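Local coordinates for iron uptake protein A2 (Synechocystis sp., PDB 2VOZ) that probably serves as the periplasmic ferric-iron-binding subunit of an ABC transporter that imports iron into the cyanobacterial cell, at residues B[172-177]-B[259-263]; B[64-68]-B[90-94]; B[183-187]-B[335-339]. All coordinates share one frame; numbering follows the deposited sequence. Where two conformers were deposited one is given.

Contact 1: B[172-177]-B[259-263]; sequences SLTASR and THVNV
Ser176 OG, which lies 3.2 Å from His260 ND1 across the contact, is held by three bonds within its own helix, from the Leu173 carbonyl and the Arg177 guanidinium. It donates to Leu173 O at 2.7 Å. It also accepts two bonds from Arg177, one from NE at 3.1 Å and one from NH1 at 3.0 Å. Both nitrogens close side-on onto the single oxygen, which sits in the guanidinium plane. The chain of Arg177 is bent at chi2 (-50°) and again at chi3, and this fold brings the edge of the group round to the hydroxyl of its neighbour, while NH2 goes on to a salt bridge with Glu149. Serine suits the place because a small hydroxyl can both give and take bonds.

The imidazole of His260 stands against this polar cluster with one ring face covered by a methyl of Leu173. That methyl, CD1, makes a CH-pi contact, 3.9 Å from the ring centroid and displaced toward the rim. The ring reaches the helix because CG of His260 is anti to the backbone N (chi1 170°). Its CE1 also comes close to Ser172 O.

Two residues further along the chain, Asn262 ND2 touches Ser172 CB at 3.2 Å. Asp87 draws in both polar ends, accepting a hydrogen bond from Ser172 OG and a weak one from ND2. Asn262 OD1 takes the amide of Val263 in its carbonyl plane, on a lone pair, and that of Ala88 too. Leu329 of helix 327-331 packs against several of these residues, and the side chain of the iron ligand Tyr169 is about 6 Å from that of Asn262, so the contact joins strand 261-268 to a helix beside the iron site. With Arg177 NH1 only 4.1 Å from His260 ND1, a positive charge on the imidazole would probably be somewhat disfavoured, although the salt bridge of Arg177 to Glu149 would soften the effect.

Contact 2: B[64-68]-B[90-94]; sequences AEELI and MLWRA
Ala64 and Met90 meet near the start of a parallel helix pair. Helix 64-74 is the connection of a beta-alpha-beta crossover from strand 56-61 to strand 82-86, and helix 88-96 follows the second strand. Strand 35-40 lies between the two and pairs with both in parallel, as in the alpha/beta lobes of periplasmic binding proteins. The short helical segments run only 15° apart, with their axes 10.2 Å from each other.

The apolar half is tight. Met90 CE presses on Ala64 CB at 3.4 Å, shorter than usual for two carbons. Bends at chi2 and chi3 curl the methionine back toward helix 64-74, and the small alanine side chain leaves room for it. One turn on, Ile68 sends its CD1 into the groove of the other helix, 3.8 Å from Arg93 CB and equally close to the backbone of Met90. Small Ala94 lets Ile68 come in beside it, and Thr85 of the sheet touches both Ala64 and Met90.

The other half is looser and polar. Glu65 bends at chi2 (63°), which brings OE1 to the edge of the Arg93 guanidinium, and the two chains cross at about a right angle. Arg93 is partly exposed and extended, and its NE bonds Gln333. Glu202 of the second subunit makes a weak, long ion pair with Arg93, so this rim faces a subunit interface. A single salt-bridge bond spans the two helices here: Arg93 NH2 to Glu65 OE1, 3.2 Å, with an N-H...O angle of 150°, arriving nearly in line with the C-O bond.

Contact 3: B[183-187]-B[335-339]; sequences EPETR and DSARL
Glu183 stretches straight toward Arg338, its CG anti to the backbone N (chi1 177°) and the chain extended beyond, while Arg338 turns back at chi3 (61°) to offer the end of its guanidinium. The two chains cross at about a right angle and join end-on: NH2 donates to Glu183 OE1 at 2.7 Å, and NH1 donates to OE2, also at 2.7 Å. Both bonds are close to straight and arrive on the syn sides of the carboxylate oxygens. OE2 is met further from the carboxylate plane than OE1, and the two flat groups are tilted against each other.

A water serves the same carboxylate, donating to Glu183 OE1 at 2.7 Å and to Asp335 OD1 at 2.7 Å. It links two acids whose oxygens, Glu183 OE1 and Asp335 OD1, stand 4.2 Å apart. Arg338, which also makes a long ion pair with Asp335, probably offsets their repulsion.

Beside the charges lies Leu339, which is buried. Its CD1 lies 3.6 Å from Glu183 CG, its CD2 approaches Glu183 OE2 at 3.4 Å, and the extended chain of Arg187 runs across it, CG 4.1 Å from CD2. Branched leucine fits because its two methyls can lie one against Glu183 CG and the other near the Arg187 chain.

Were Glu183 replaced by an alanine, the Arg338 guanidinium would probably be left without its paired acceptor, the water would lose one of its partners and the methyls of Leu339 would be uncovered.

The two short helical segments run 44° apart, and helix 168-181 packs against Thr186 on one and Asp335 on the other. Away from the iron site, this is plain helix-helix packing in which a bidentate Glu-Arg salt bridge, part of a small network with Asp335, borders a buried leucine.

Overall arrangement
From the N terminus, contact 2 comes first and closes a short loop, holding helix 64-74 to helix 88-96 around the crossover that includes strand 82-86. It is complete before the others begin. Contact 1 then opens on helix 168-181 and closes far along the chain on strand 261-268, which pairs with strand 82-86. Contact 3 opens within that span, on helix 183-195, and closes later on helix 333-342, so contacts 1 and 3 cross. They also touch, Thr174 packing on Ser336 and Arg177 on Thr186. Helix 168-181 thus lies between strand 261-268 and the C-terminal helix, whereas contact 2 touches neither of the others, although its nearest atoms come within about 4 Å of contact 1.

Contact 1: B[172-177]-B[259-263]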
# COMPACT_ATOMS: atom_id res chain seq x y z
N SER B 172 -24.49 -18.91 7.72
CA SER B 172 -24.44 -18.94 9.18
C SER B 172 -25.70 -18.39 9.87
O SER B 172 -26.14 -18.94 10.92
CB SER B 172 -23.15 -18.26 9.67
OG SER B 172 -22.03 -19.10 9.32
N LEU B 173 -26.29 -17.33 9.32
CA LEU B 173 -27.52 -16.82 9.88
C LEU B 173 -28.62 -17.86 9.78
O LEU B 173 -29.33 -18.12 10.76
CB LEU B 173 -27.96 -15.53 9.22
CG LEU B 173 -29.28 -14.95 9.72
CD1 LEU B 173 -29.29 -14.65 11.22
CD2 LEU B 173 -29.61 -13.68 8.92
N THR B 174 -28.73 -18.49 8.63
CA THR B 174 -29.77 -19.50 8.49
C THR B 174 -29.49 -20.70 9.39
O THR B 174 -30.41 -21.25 10.00
CB THR B 174 -29.87 -19.95 7.05
OG1 THR B 174 -30.29 -18.85 6.20
CG2 THR B 174 -30.85 -21.12 6.90
N ALA B 175 -28.22 -21.08 9.48
CA ALA B 175 -27.81 -22.19 10.34
C ALA B 175 -28.23 -21.92 11.77
O ALA B 175 -28.68 -22.82 12.47
CB ALA B 175 -26.31 -22.34 10.26
N SER B 176 -28.05 -20.68 12.22
CA SER B 176 -28.48 -20.33 13.58
C SER B 176 -30.00 -20.48 13.76
O SER B 176 -30.45 -20.91 14.83
CB SER B 176 -28.02 -18.93 13.96
OG SER B 176 -28.81 -17.91 13.39
N ARG B 177 -30.79 -20.14 12.74
CA ARG B 177 -32.23 -20.28 12.85
C ARG B 177 -32.59 -21.77 12.93
O ARG B 177 -33.50 -22.13 13.69
CB ARG B 177 -32.96 -19.62 11.69
CG ARG B 177 -32.76 -18.11 11.56
CD ARG B 177 -33.03 -17.36 12.89
NE ARG B 177 -31.76 -17.13 13.57
CZ ARG B 177 -31.62 -16.35 14.64
NH1 ARG B 177 -30.41 -16.17 15.17
NH2 ARG B 177 -32.69 -15.77 15.18
N THR B 259 -29.23 -10.56 19.16
CA THR B 259 -28.88 -10.40 17.77
C THR B 259 -27.97 -11.57 17.35
O THR B 259 -27.15 -12.04 18.11
CB THR B 259 -28.08 -9.08 17.64
OG1 THR B 259 -28.91 -7.98 18.08
CG2 THR B 259 -27.61 -8.87 16.18
N HIS B 260 -28.04 -11.96 16.09
CA HIS B 260 -27.16 -13.03 15.62
C HIS B 260 -25.73 -12.49 15.61
O HIS B 260 -25.48 -11.45 15.03
CB HIS B 260 -27.58 -13.43 14.21
CG HIS B 260 -26.61 -14.35 13.53
ND1 HIS B 260 -26.56 -15.70 13.80
CD2 HIS B 260 -25.67 -14.12 12.59
CE1 HIS B 260 -25.62 -16.25 13.05
NE2 HIS B 260 -25.07 -15.31 12.30
N VAL B 261 -24.83 -13.18 16.28
CA VAL B 261 -23.41 -12.79 16.21
C VAL B 261 -22.61 -13.91 15.53
O VAL B 261 -23.06 -15.09 15.46
CB VAL B 261 -22.83 -12.42 17.57
CG1 VAL B 261 -23.49 -11.13 18.10
CG2 VAL B 261 -22.95 -13.61 18.55
N ASN B 262 -21.47 -13.54 14.97
CA ASN B 262 -20.57 -14.51 14.38
C ASN B 262 -19.16 -14.01 14.71
O ASN B 262 -19.00 -12.90 15.19
CB ASN B 262 -20.81 -14.57 12.87
CG ASN B 262 -20.40 -15.89 12.28
OD1 ASN B 262 -19.47 -16.55 12.78
ND2 ASN B 262 -21.07 -16.28 11.19
N VAL B 263 -18.17 -14.87 14.49
CA VAL B 263 -16.81 -14.55 14.91
C VAL B 263 -15.81 -14.63 13.80
O VAL B 263 -16.04 -15.30 12.78
CB VAL B 263 -16.34 -15.50 16.08
CG1 VAL B 263 -17.22 -15.35 17.31
CG2 VAL B 263 -16.34 -16.99 15.62

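Contact 2: B[64-68]-B[90-94]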
# COMPACT_ATOMS: atom_id res chain seq x y z
N ALA B 64 -10.17 -17.69 2.63
CA ALA B 64 -10.38 -18.83 3.55
C ALA B 64 -10.34 -20.20 2.86
O ALA B 64 -9.62 -21.09 3.30
CB ALA B 64 -11.68 -18.63 4.31
N GLU B 65 -11.12 -20.37 1.79
CA GLU B 65 -11.17 -21.65 1.12
C GLU B 65 -9.80 -22.01 0.58
O GLU B 65 -9.42 -23.16 0.62
CB GLU B 65 -12.19 -21.64 -0.04
CG GLU B 65 -12.52 -22.99 -0.55
CD GLU B 65 -13.20 -23.84 0.50
OE1 GLU B 65 -14.14 -23.33 1.18
OE2 GLU B 65 -12.76 -25.00 0.66
N GLU B 66 -9.09 -21.03 0.02
CA GLU B 66 -7.75 -21.32 -0.51
C GLU B 66 -6.77 -21.80 0.57
O GLU B 66 -5.96 -22.70 0.31
CB GLU B 66 -7.14 -20.12 -1.23
CG GLU B 66 -7.86 -19.73 -2.54
CD GLU B 66 -7.25 -18.46 -3.12
OE1 GLU B 66 -6.20 -18.58 -3.81
OE2 GLU B 66 -7.79 -17.35 -2.84
N LEU B 67 -6.81 -21.16 1.73
CA LEU B 67 -5.93 -21.57 2.83
C LEU B 67 -6.27 -22.98 3.26
O LEU B 67 -5.38 -23.80 3.52
CB LEU B 67 -6.09 -20.60 3.99
CG LEU B 67 -5.50 -19.22 3.79
CD1 LEU B 67 -5.88 -18.37 5.02
CD2 LEU B 67 -3.96 -19.29 3.63
N ILE B 68 -7.56 -23.29 3.36
CA ILE B 68 -7.94 -24.64 3.77
C ILE B 68 -7.35 -25.65 2.77
O ILE B 68 -6.77 -26.67 3.13
CB ILE B 68 -9.49 -24.78 3.88
CG1 ILE B 68 -9.99 -23.91 5.05
CG2 ILE B 68 -9.88 -26.27 4.03
CD1 ILE B 68 -11.55 -23.73 5.12
N MET B 90 -16.59 -20.87 8.27
CA MET B 90 -15.27 -21.17 7.69
C MET B 90 -14.39 -21.96 8.62
O MET B 90 -13.70 -22.87 8.18
CB MET B 90 -14.53 -19.91 7.16
CG MET B 90 -15.26 -19.18 6.01
SD MET B 90 -15.74 -20.30 4.60
CE MET B 90 -14.19 -20.98 4.12
N LEU B 91 -14.43 -21.64 9.91
CA LEU B 91 -13.77 -22.48 10.89
C LEU B 91 -14.30 -23.91 10.83
O LEU B 91 -13.54 -24.87 10.91
CB LEU B 91 -13.94 -21.89 12.29
CG LEU B 91 -13.12 -20.59 12.39
CD1 LEU B 91 -13.61 -19.74 13.61
CD2 LEU B 91 -11.60 -20.90 12.45
N TRP B 92 -15.61 -24.03 10.64
CA TRP B 92 -16.21 -25.36 10.54
C TRP B 92 -15.69 -26.10 9.29
O TRP B 92 -15.41 -27.30 9.35
CB TRP B 92 -17.74 -25.23 10.53
CG TRP B 92 -18.49 -26.52 10.22
CD1 TRP B 92 -18.87 -27.47 11.13
CD2 TRP B 92 -18.96 -26.98 8.95
NE1 TRP B 92 -19.53 -28.49 10.51
CE2 TRP B 92 -19.61 -28.22 9.17
CE3 TRP B 92 -18.86 -26.49 7.63
CZ2 TRP B 92 -20.16 -28.98 8.15
CZ3 TRP B 92 -19.43 -27.24 6.60
CH2 TRP B 92 -20.09 -28.46 6.87
N ARG B 93 -15.55 -25.43 8.15
CA ARG B 93 -15.01 -26.12 6.97
C ARG B 93 -13.60 -26.62 7.23
O ARG B 93 -13.24 -27.73 6.79
CB ARG B 93 -15.02 -25.24 5.74
CG ARG B 93 -16.42 -24.93 5.30
CD ARG B 93 -16.41 -24.22 3.94
NE ARG B 93 -17.75 -23.71 3.65
CZ ARG B 93 -18.03 -22.81 2.70
NH1 ARG B 93 -19.29 -22.43 2.53
NH2 ARG B 93 -17.06 -22.32 1.92
N ALA B 94 -12.80 -25.84 7.96
CA ALA B 94 -11.46 -26.27 8.37
C ALA B 94 -11.51 -27.50 9.30
O ALA B 94 -10.77 -28.46 9.13
CB ALA B 94 -10.73 -25.11 9.07

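Contact 3: B[183-187]-B[335-339]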
# COMPACT_ATOMS: atom_id res chain seq x y z
N GLU B 183 -35.73 -27.43 11.47
CA GLU B 183 -35.78 -27.28 10.02
C GLU B 183 -37.16 -26.85 9.46
O GLU B 183 -37.24 -25.92 8.65
CB GLU B 183 -35.19 -28.52 9.32
CG GLU B 183 -35.28 -28.47 7.81
CD GLU B 183 -34.34 -29.42 7.10
OE1 GLU B 183 -33.22 -29.64 7.58
OE2 GLU B 183 -34.73 -29.91 6.01
N PRO B 184 -38.26 -27.55 9.85
CA PRO B 184 -39.60 -27.15 9.33
C PRO B 184 -39.93 -25.65 9.54
O PRO B 184 -40.37 -24.96 8.60
CB PRO B 184 -40.56 -28.04 10.13
CG PRO B 184 -39.73 -29.36 10.29
CD PRO B 184 -38.35 -28.77 10.69
N GLU B 185 -39.73 -25.17 10.77
CA GLU B 185 -39.92 -23.74 11.05
C GLU B 185 -38.99 -22.84 10.25
O GLU B 185 -39.41 -21.81 9.70
CB GLU B 185 -39.80 -23.43 12.54
CG GLU B 185 -40.98 -23.93 13.33
N THR B 186 -37.73 -23.26 10.15
CA THR B 186 -36.78 -22.43 9.44
C THR B 186 -37.10 -22.38 7.93
O THR B 186 -36.98 -21.34 7.27
CB THR B 186 -35.34 -22.86 9.71
OG1 THR B 186 -35.10 -22.72 11.12
CG2 THR B 186 -34.37 -21.93 8.92
N ARG B 187 -37.50 -23.53 7.38
CA ARG B 187 -37.91 -23.60 5.99
C ARG B 187 -39.07 -22.63 5.71
O ARG B 187 -39.06 -21.92 4.71
CB ARG B 187 -38.31 -25.04 5.64
CG ARG B 187 -38.59 -25.20 4.18
CD ARG B 187 -38.94 -26.68 3.92
NE ARG B 187 -39.57 -26.79 2.61
CZ ARG B 187 -40.85 -26.52 2.37
NH1 ARG B 187 -41.33 -26.65 1.14
NH2 ARG B 187 -41.66 -26.13 3.38
N ASP B 335 -27.25 -28.10 6.08
CA ASP B 335 -28.70 -27.99 6.17
C ASP B 335 -29.14 -26.62 5.62
O ASP B 335 -30.13 -26.53 4.91
CB ASP B 335 -29.13 -28.12 7.63
CG ASP B 335 -28.43 -29.33 8.38
OD1 ASP B 335 -29.21 -30.16 8.86
OD2 ASP B 335 -27.16 -29.43 8.52
N SER B 336 -28.39 -25.58 5.98
CA SER B 336 -28.68 -24.20 5.57
C SER B 336 -28.58 -24.06 4.05
O SER B 336 -29.43 -23.46 3.41
CB SER B 336 -27.67 -23.27 6.25
OG SER B 336 -27.71 -21.97 5.70
N ALA B 337 -27.50 -24.61 3.49
CA ALA B 337 -27.30 -24.50 2.03
C ALA B 337 -28.40 -25.24 1.30
O ALA B 337 -28.95 -24.77 0.30
CB ALA B 337 -25.95 -25.11 1.68
N ARG B 338 -28.74 -26.42 1.82
CA ARG B 338 -29.81 -27.22 1.20
C ARG B 338 -31.16 -26.49 1.23
O ARG B 338 -31.87 -26.42 0.23
CB ARG B 338 -29.88 -28.57 1.91
CG ARG B 338 -31.08 -29.44 1.49
CD ARG B 338 -30.90 -30.87 2.05
NE ARG B 338 -30.82 -30.87 3.51
CZ ARG B 338 -31.80 -30.58 4.37
NH1 ARG B 338 -33.01 -30.21 3.94
NH2 ARG B 338 -31.55 -30.67 5.69
N LEU B 339 -31.53 -25.96 2.39
CA LEU B 339 -32.83 -25.33 2.56
C LEU B 339 -32.88 -24.01 1.81
O LEU B 339 -33.87 -23.70 1.17
CB LEU B 339 -33.10 -25.07 4.03
CG LEU B 339 -33.58 -26.18 4.93
CD1 LEU B 339 -33.93 -25.52 6.28
CD2 LEU B 339 -34.81 -26.90 4.37
O HOH W 1 -31.61 -29.30 9.75